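Local coordinates for protein arylsulfatase (Pseudoalteromonas sp. MB47, PDB 7AJ0) that probably removes sulfate groups from the polysaccharide fucoidan, working as an exo-acting, calcium-binding sulfatase that assembles into a hexamer, at residues 142-147 and 392-397; 214-219 and 241-246; 429-432 and 437-440. One frame throughout, in Å; residues are numbered along the deposited sequence.

Contact 1 (142-147 and 392-397); sequences GKLLSK and DELPSN
Leu144 and Leu394 both set CG anti to the carbonyl carbon (chi1 -63° and -72°), and with their second torsions extended each projects CD1 outermost and keeps CD2 as the lateral branch. The outer methyl of Leu144 runs into the lateral methyl of Leu394, CD1 to CD2 at 3.8 Å, and the two side chains meet at roughly a right angle. The bonding here is purely van der Waals, and the two segments bury 112 Å² between them. The other branch of Leu144 rests against the aliphatic root of Glu393, with CD2 4.0 Å from CB. One leucine therefore spans the last residue of a short 3-10 turn and the first of the loop after it, its forked end suiting it to the task. Its CB already points at them from helix 141-146, whereas the CB of Leu394 is aimed to one side and the residue makes contact through CD2, the lateral branch. The contact joins helix 141-146 to the segment after helix 377-387, within the alpha/beta sulfatase fold of the alkaline phosphatase clan. Glu393 suits the border of this apolar patch: from CB onward its chain leads away from Leu144, leaving the carboxylate at the exposed end and the CB behind as a greasy contact. Helix 377-387 closes the patch from within the chain, Leu385 touching both leucines and Tyr381 and Met382 packing on Leu394.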
# COMPACT_ATOMS: atom_id res chain seq x y z
N GLY A 142 -10.26 22.21 41.95
CA GLY A 142 -10.41 23.56 42.44
C GLY A 142 -11.53 23.67 43.47
O GLY A 142 -11.36 24.27 44.53
N LYS A 143 -12.68 23.07 43.17
CA LYS A 143 -13.81 23.15 44.08
C LYS A 143 -13.49 22.48 45.41
O LYS A 143 -13.74 23.05 46.48
CB LYS A 143 -15.05 22.52 43.44
CG LYS A 143 -16.30 22.56 44.31
CD LYS A 143 -17.53 22.04 43.56
CE LYS A 143 -18.01 23.03 42.51
NZ LYS A 143 -19.13 22.48 41.69
N LEU A 144 -12.93 21.27 45.36
CA LEU A 144 -12.73 20.51 46.59
C LEU A 144 -11.58 21.05 47.42
O LEU A 144 -11.65 21.04 48.65
CB LEU A 144 -12.50 19.03 46.24
CG LEU A 144 -13.69 18.36 45.55
CD1 LEU A 144 -13.41 16.89 45.32
CD2 LEU A 144 -14.96 18.53 46.36
N LEU A 145 -10.52 21.53 46.77
CA LEU A 145 -9.38 22.06 47.53
C LEU A 145 -9.65 23.46 48.05
O LEU A 145 -9.24 23.80 49.16
CB LEU A 145 -8.12 22.03 46.66
CG LEU A 145 -7.60 20.64 46.31
CD1 LEU A 145 -6.49 20.72 45.29
CD2 LEU A 145 -7.13 19.91 47.56
N SER A 146 -10.34 24.30 47.26
CA SER A 146 -10.74 25.60 47.76
C SER A 146 -11.54 25.48 49.05
O SER A 146 -11.48 26.37 49.91
CB SER A 146 -11.58 26.34 46.71
OG SER A 146 -10.75 26.95 45.73
N LYS A 147 -12.29 24.39 49.21
CA LYS A 147 -13.12 24.21 50.39
C LYS A 147 -12.29 23.96 51.65
O LYS A 147 -12.80 24.17 52.75
CB LYS A 147 -14.09 23.05 50.16
CG LYS A 147 -15.19 22.91 51.19
CD LYS A 147 -16.10 24.14 51.20
CE LYS A 147 -17.24 23.98 52.18
NZ LYS A 147 -18.02 25.23 52.33
N ASP A 392 -12.88 11.92 50.38
CA ASP A 392 -14.19 11.50 50.88
C ASP A 392 -15.33 12.41 50.44
O ASP A 392 -16.49 12.10 50.73
CB ASP A 392 -14.17 11.41 52.41
CG ASP A 392 -14.03 12.77 53.08
OD1 ASP A 392 -13.89 13.79 52.37
OD2 ASP A 392 -14.06 12.81 54.33
N GLU A 393 -15.03 13.51 49.75
CA GLU A 393 -16.05 14.45 49.30
C GLU A 393 -16.58 14.14 47.91
O GLU A 393 -17.42 14.88 47.40
CB GLU A 393 -15.49 15.88 49.32
CG GLU A 393 -15.15 16.41 50.71
CD GLU A 393 -16.39 16.70 51.55
OE1 GLU A 393 -17.36 17.27 51.00
OE2 GLU A 393 -16.40 16.35 52.75
N LEU A 394 -16.11 13.06 47.28
CA LEU A 394 -16.52 12.77 45.91
C LEU A 394 -17.93 12.17 45.89
O LEU A 394 -18.21 11.26 46.67
CB LEU A 394 -15.54 11.80 45.25
CG LEU A 394 -14.16 12.34 44.89
CD1 LEU A 394 -13.31 11.22 44.30
CD2 LEU A 394 -14.26 13.50 43.92
N PRO A 395 -18.82 12.66 45.03
CA PRO A 395 -20.19 12.11 45.00
C PRO A 395 -20.19 10.62 44.68
O PRO A 395 -19.42 10.15 43.84
CB PRO A 395 -20.88 12.93 43.91
CG PRO A 395 -19.78 13.51 43.08
CD PRO A 395 -18.63 13.72 44.02
N SER A 396 -21.07 9.89 45.35
CA SER A 396 -21.09 8.43 45.27
C SER A 396 -21.85 7.90 44.06
O SER A 396 -21.77 6.69 43.79
CB SER A 396 -21.70 7.86 46.55
OG SER A 396 -21.03 8.35 47.69
N ASN A 397 -22.59 8.74 43.35
CA ASN A 397 -23.32 8.32 42.16
C ASN A 397 -22.50 8.41 40.89
O ASN A 397 -23.01 8.10 39.81
CB ASN A 397 -24.59 9.16 42.01
CG ASN A 397 -24.29 10.63 41.79
OD1 ASN A 397 -23.76 11.31 42.66
ND2 ASN A 397 -24.65 11.13 40.61

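Contact 2 (214-219 and 241-246)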
# COMPACT_ATOMS: atom_id res chain seq x y z
N GLU A 214 -11.84 37.24 21.52
CA GLU A 214 -11.34 38.60 21.70
C GLU A 214 -9.96 38.63 22.34
O GLU A 214 -9.18 39.56 22.08
CB GLU A 214 -12.32 39.41 22.54
CG GLU A 214 -13.62 39.74 21.81
CD GLU A 214 -14.58 40.56 22.65
OE1 GLU A 214 -14.54 40.45 23.89
OE2 GLU A 214 -15.38 41.32 22.06
N GLY A 215 -9.62 37.64 23.16
CA GLY A 215 -8.32 37.61 23.80
C GLY A 215 -8.35 36.72 25.03
O GLY A 215 -9.19 35.82 25.14
N LEU A 216 -7.41 36.98 25.93
CA LEU A 216 -7.34 36.24 27.19
C LEU A 216 -8.42 36.74 28.14
O LEU A 216 -8.61 37.95 28.29
CB LEU A 216 -5.96 36.37 27.82
CG LEU A 216 -4.81 35.92 26.92
CD1 LEU A 216 -3.47 36.01 27.63
CD2 LEU A 216 -5.04 34.50 26.42
N ILE A 217 -9.12 35.81 28.78
CA ILE A 217 -10.23 36.13 29.66
C ILE A 217 -9.78 35.96 31.10
O ILE A 217 -9.11 34.98 31.45
CB ILE A 217 -11.45 35.23 29.35
CG1 ILE A 217 -11.91 35.45 27.91
CG2 ILE A 217 -12.58 35.52 30.32
CD1 ILE A 217 -12.25 36.88 27.58
N LYS A 218 -10.17 36.91 31.94
CA LYS A 218 -9.82 36.94 33.36
C LYS A 218 -11.09 36.80 34.17
O LYS A 218 -12.09 37.46 33.87
CB LYS A 218 -9.09 38.24 33.69
CG LYS A 218 -8.71 38.44 35.15
CD LYS A 218 -8.35 39.90 35.37
CE LYS A 218 -7.15 40.07 36.28
NZ LYS A 218 -6.67 41.49 36.26
N GLY A 219 -11.05 35.95 35.19
CA GLY A 219 -12.23 35.71 36.00
C GLY A 219 -11.93 35.25 37.41
O GLY A 219 -11.03 34.44 37.63
N ASP A 241 2.37 33.53 26.16
CA ASP A 241 2.93 32.72 27.24
C ASP A 241 3.78 33.54 28.20
O ASP A 241 4.03 33.08 29.33
CB ASP A 241 3.75 31.57 26.66
CG ASP A 241 2.91 30.32 26.43
OD1 ASP A 241 2.38 29.77 27.42
OD2 ASP A 241 2.76 29.91 25.26
N GLN A 242 4.23 34.73 27.79
CA GLN A 242 4.87 35.64 28.74
C GLN A 242 3.83 36.26 29.67
O GLN A 242 4.10 36.46 30.86
CB GLN A 242 5.63 36.73 27.99
CG GLN A 242 6.74 36.21 27.09
CD GLN A 242 7.83 35.49 27.85
OE1 GLN A 242 8.46 36.06 28.75
NE2 GLN A 242 8.06 34.23 27.50
N VAL A 243 2.65 36.56 29.14
CA VAL A 243 1.58 37.12 29.96
C VAL A 243 1.08 36.08 30.96
O VAL A 243 0.83 36.40 32.13
CB VAL A 243 0.44 37.64 29.07
CG1 VAL A 243 -0.76 38.05 29.91
CG2 VAL A 243 0.93 38.80 28.22
N LEU A 244 0.92 34.83 30.51
CA LEU A 244 0.51 33.78 31.43
C LEU A 244 1.54 33.57 32.52
O LEU A 244 1.20 33.40 33.70
CB LEU A 244 0.27 32.48 30.66
CG LEU A 244 -0.84 32.50 29.61
CD1 LEU A 244 -0.82 31.23 28.78
CD2 LEU A 244 -2.19 32.68 30.27
N ARG A 245 2.82 33.57 32.15
CA ARG A 245 3.89 33.45 33.14
C ARG A 245 3.76 34.55 34.19
O ARG A 245 3.84 34.29 35.40
CB ARG A 245 5.25 33.51 32.45
CG ARG A 245 6.46 33.30 33.34
CD ARG A 245 6.93 34.58 34.04
NE ARG A 245 6.82 35.76 33.19
CZ ARG A 245 7.60 36.01 32.14
NH1 ARG A 245 8.54 35.15 31.78
NH2 ARG A 245 7.41 37.12 31.44
N ASP A 246 3.55 35.79 33.75
CA ASP A 246 3.41 36.90 34.69
C ASP A 246 2.25 36.66 35.65
O ASP A 246 2.35 36.95 36.85
CB ASP A 246 3.20 38.21 33.93
CG ASP A 246 4.45 38.66 33.19
OD1 ASP A 246 5.56 38.23 33.56
OD2 ASP A 246 4.32 39.47 32.24
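Leu216 on strand 215-220 and Leu244 on helix 240-258 hold the nearest CA atoms of the two segments, 9.3 Å apart, a spacing bridged by side chains from both sides. Leu216 supplies the strand's part. Its CB points at the helix, and the extended second torsion (chi2 -177°) pushes CD1 farthest out, where it meets CG1 of Val243 at 4.1 Å and, more loosely, CD2 of Leu244 at 4.4 Å. Val243 already aims its CB at the strand, and CG1, anti to the backbone N, completes the reach, which is why a short, beta-branched residue suffices; Leu244, whose CB is turned to one side, has the length to bring a methyl round to the same place. Tyr177 of the neighbouring strand 175-177 packs against both Leu216 and Val243. Elsewhere on the helix, NE and NH2 of Arg245 grip OD1 of Asp246 side-on, the NE bond measuring 2.8 Å, and both nitrogens approach from one face of the carboxylate, while NH1 forms a salt bridge with Glu304 in helix 290-311. Aliphatic residues between a sheet strand and a helix beside it form the usual interlayer seam of an alpha/beta fold, here at the antiparallel margin of the large mixed sheet of the sulfatase.

Contact 3 (429-432 and 437-440); sequences FTAL and YKIH
Ala431, whose methyl sits over one face of the His440 ring, is also half of a classic beta bulge: it and Thr430 both face Met423 on strand 420-425. The extra residue is taken up at Thr430, where psi of -35° departs from the extended strand. On the other side of strand 428-434 the pairing with strand 437-440 is nevertheless orderly, the segments running antiparallel with 4.8 Å between their axes. Leu432 and Ile439 form the hydrogen-bonded pair: Leu432 N donates to Ile439 O at 3.0 Å, and Ile439 N returns a nearly straight bond to Leu432 O, also 3.0 Å. Ala431 and His440 are the neighbouring non-hydrogen-bonded pair, with CA atoms 4.2 Å apart. Alanine's lone methyl suits the place: the CB makes a CH-pi contact 4.3 Å from the centroid of the His440 ring, and CE of Lys438 lies beside it at 3.8 Å. Thr430 O adds a CA-H...O contact with His440 CA. On the opposite face Leu432 and Ile439 lie alongside one another, pointing the same way; with CG in the crowded position between N and the carbonyl carbon (chi1 63°), Leu432 lays CD1 beside Ile439 CD1, 3.6 Å away. Branched aliphatic residues suit that face because Phe495 and Ala492 of helix 489-505 pack on it. On the face carrying Ala431 and His440, Glu476 forms a salt bridge with Lys438 NZ and a hydrogen bond with His440 NE2; Glu350 makes a second salt bridge to the lysine. Thr430 OG1 bonds to Thr348 OG1. Tyr437 reaches Asp197 of the second subunit through its hydroxyl, while the hairpin itself forms the middle of a four-stranded antiparallel sheet, between strands 420-425 and 466-469.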
# COMPACT_ATOMS: atom_id res chain seq x y z
N PHE A 429 -14.38 2.87 22.81
CA PHE A 429 -13.34 2.18 23.56
C PHE A 429 -12.46 1.42 22.57
O PHE A 429 -12.95 0.53 21.86
CB PHE A 429 -13.95 1.23 24.58
CG PHE A 429 -12.94 0.40 25.32
CD1 PHE A 429 -12.21 0.94 26.37
CD2 PHE A 429 -12.70 -0.91 24.96
CE1 PHE A 429 -11.28 0.19 27.05
CE2 PHE A 429 -11.77 -1.67 25.64
CZ PHE A 429 -11.06 -1.12 26.68
N THR A 430 -11.17 1.75 22.53
CA THR A 430 -10.29 1.23 21.51
C THR A 430 -9.19 0.32 22.03
O THR A 430 -8.82 -0.64 21.35
CB THR A 430 -9.63 2.38 20.73
OG1 THR A 430 -8.83 3.17 21.62
CG2 THR A 430 -10.69 3.26 20.09
N ALA A 431 -8.66 0.57 23.22
CA ALA A 431 -7.52 -0.20 23.68
C ALA A 431 -7.36 -0.06 25.19
O ALA A 431 -7.94 0.83 25.81
CB ALA A 431 -6.23 0.23 22.97
N LEU A 432 -6.56 -0.96 25.75
CA LEU A 432 -6.13 -0.87 27.14
C LEU A 432 -4.67 -1.31 27.21
O LEU A 432 -4.16 -1.97 26.31
CB LEU A 432 -7.00 -1.73 28.06
CG LEU A 432 -7.01 -3.24 27.85
CD1 LEU A 432 -5.84 -3.93 28.54
CD2 LEU A 432 -8.33 -3.83 28.32
N TYR A 437 1.80 -4.77 28.12
CA TYR A 437 1.09 -5.27 26.95
C TYR A 437 0.01 -4.29 26.54
O TYR A 437 -0.81 -3.88 27.36
CB TYR A 437 0.49 -6.65 27.23
CG TYR A 437 1.53 -7.67 27.65
CD1 TYR A 437 2.20 -8.43 26.70
CD2 TYR A 437 1.84 -7.86 28.99
CE1 TYR A 437 3.15 -9.36 27.08
CE2 TYR A 437 2.79 -8.78 29.38
CZ TYR A 437 3.44 -9.53 28.42
OH TYR A 437 4.39 -10.45 28.80
N LYS A 438 0.01 -3.92 25.26
CA LYS A 438 -0.96 -3.00 24.68
C LYS A 438 -1.91 -3.81 23.80
O LYS A 438 -1.49 -4.42 22.82
CB LYS A 438 -0.24 -1.93 23.86
CG LYS A 438 -1.14 -0.99 23.08
CD LYS A 438 -1.83 0.01 23.98
CE LYS A 438 -2.54 1.07 23.16
NZ LYS A 438 -1.61 1.88 22.32
N ILE A 439 -3.19 -3.81 24.16
CA ILE A 439 -4.21 -4.59 23.46
C ILE A 439 -5.17 -3.62 22.79
O ILE A 439 -5.77 -2.77 23.45
CB ILE A 439 -4.97 -5.53 24.42
CG1 ILE A 439 -3.99 -6.42 25.19
CG2 ILE A 439 -5.96 -6.39 23.65
CD1 ILE A 439 -3.62 -5.87 26.55
N HIS A 440 -5.32 -3.75 21.47
CA HIS A 440 -6.20 -2.90 20.69
C HIS A 440 -7.44 -3.67 20.28
O HIS A 440 -7.34 -4.76 19.70
CB HIS A 440 -5.50 -2.37 19.43
CG HIS A 440 -4.30 -1.51 19.71
ND1 HIS A 440 -4.32 -0.14 19.57
CD2 HIS A 440 -3.05 -1.84 20.10
CE1 HIS A 440 -3.13 0.34 19.87
NE2 HIS A 440 -2.34 -0.66 20.19

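Overall arrangement
The three contacts sit in separate parts of the chain, each about 20 Å from its centre. Contact 1 comes first and spans the longest range, tying helix 141-146 to the loop after helix 377-387; contact 2 falls wholly within the sequence so enclosed, and contact 3 follows both. The centres of 1 and 2 lie about 28 Å apart, of 1 and 3 about 31 Å, and of 2 and 3, on opposite sides of the chain's centre, about 38 Å; none touches another. Contacts 1 and 2 belong to the alpha/beta sulfatase region, the Leu244 side chain lying about 13 Å from the bound calcium, whereas contact 3 pairs the central strands of the four-stranded antiparallel sheet, where Tyr437 touches a second subunit.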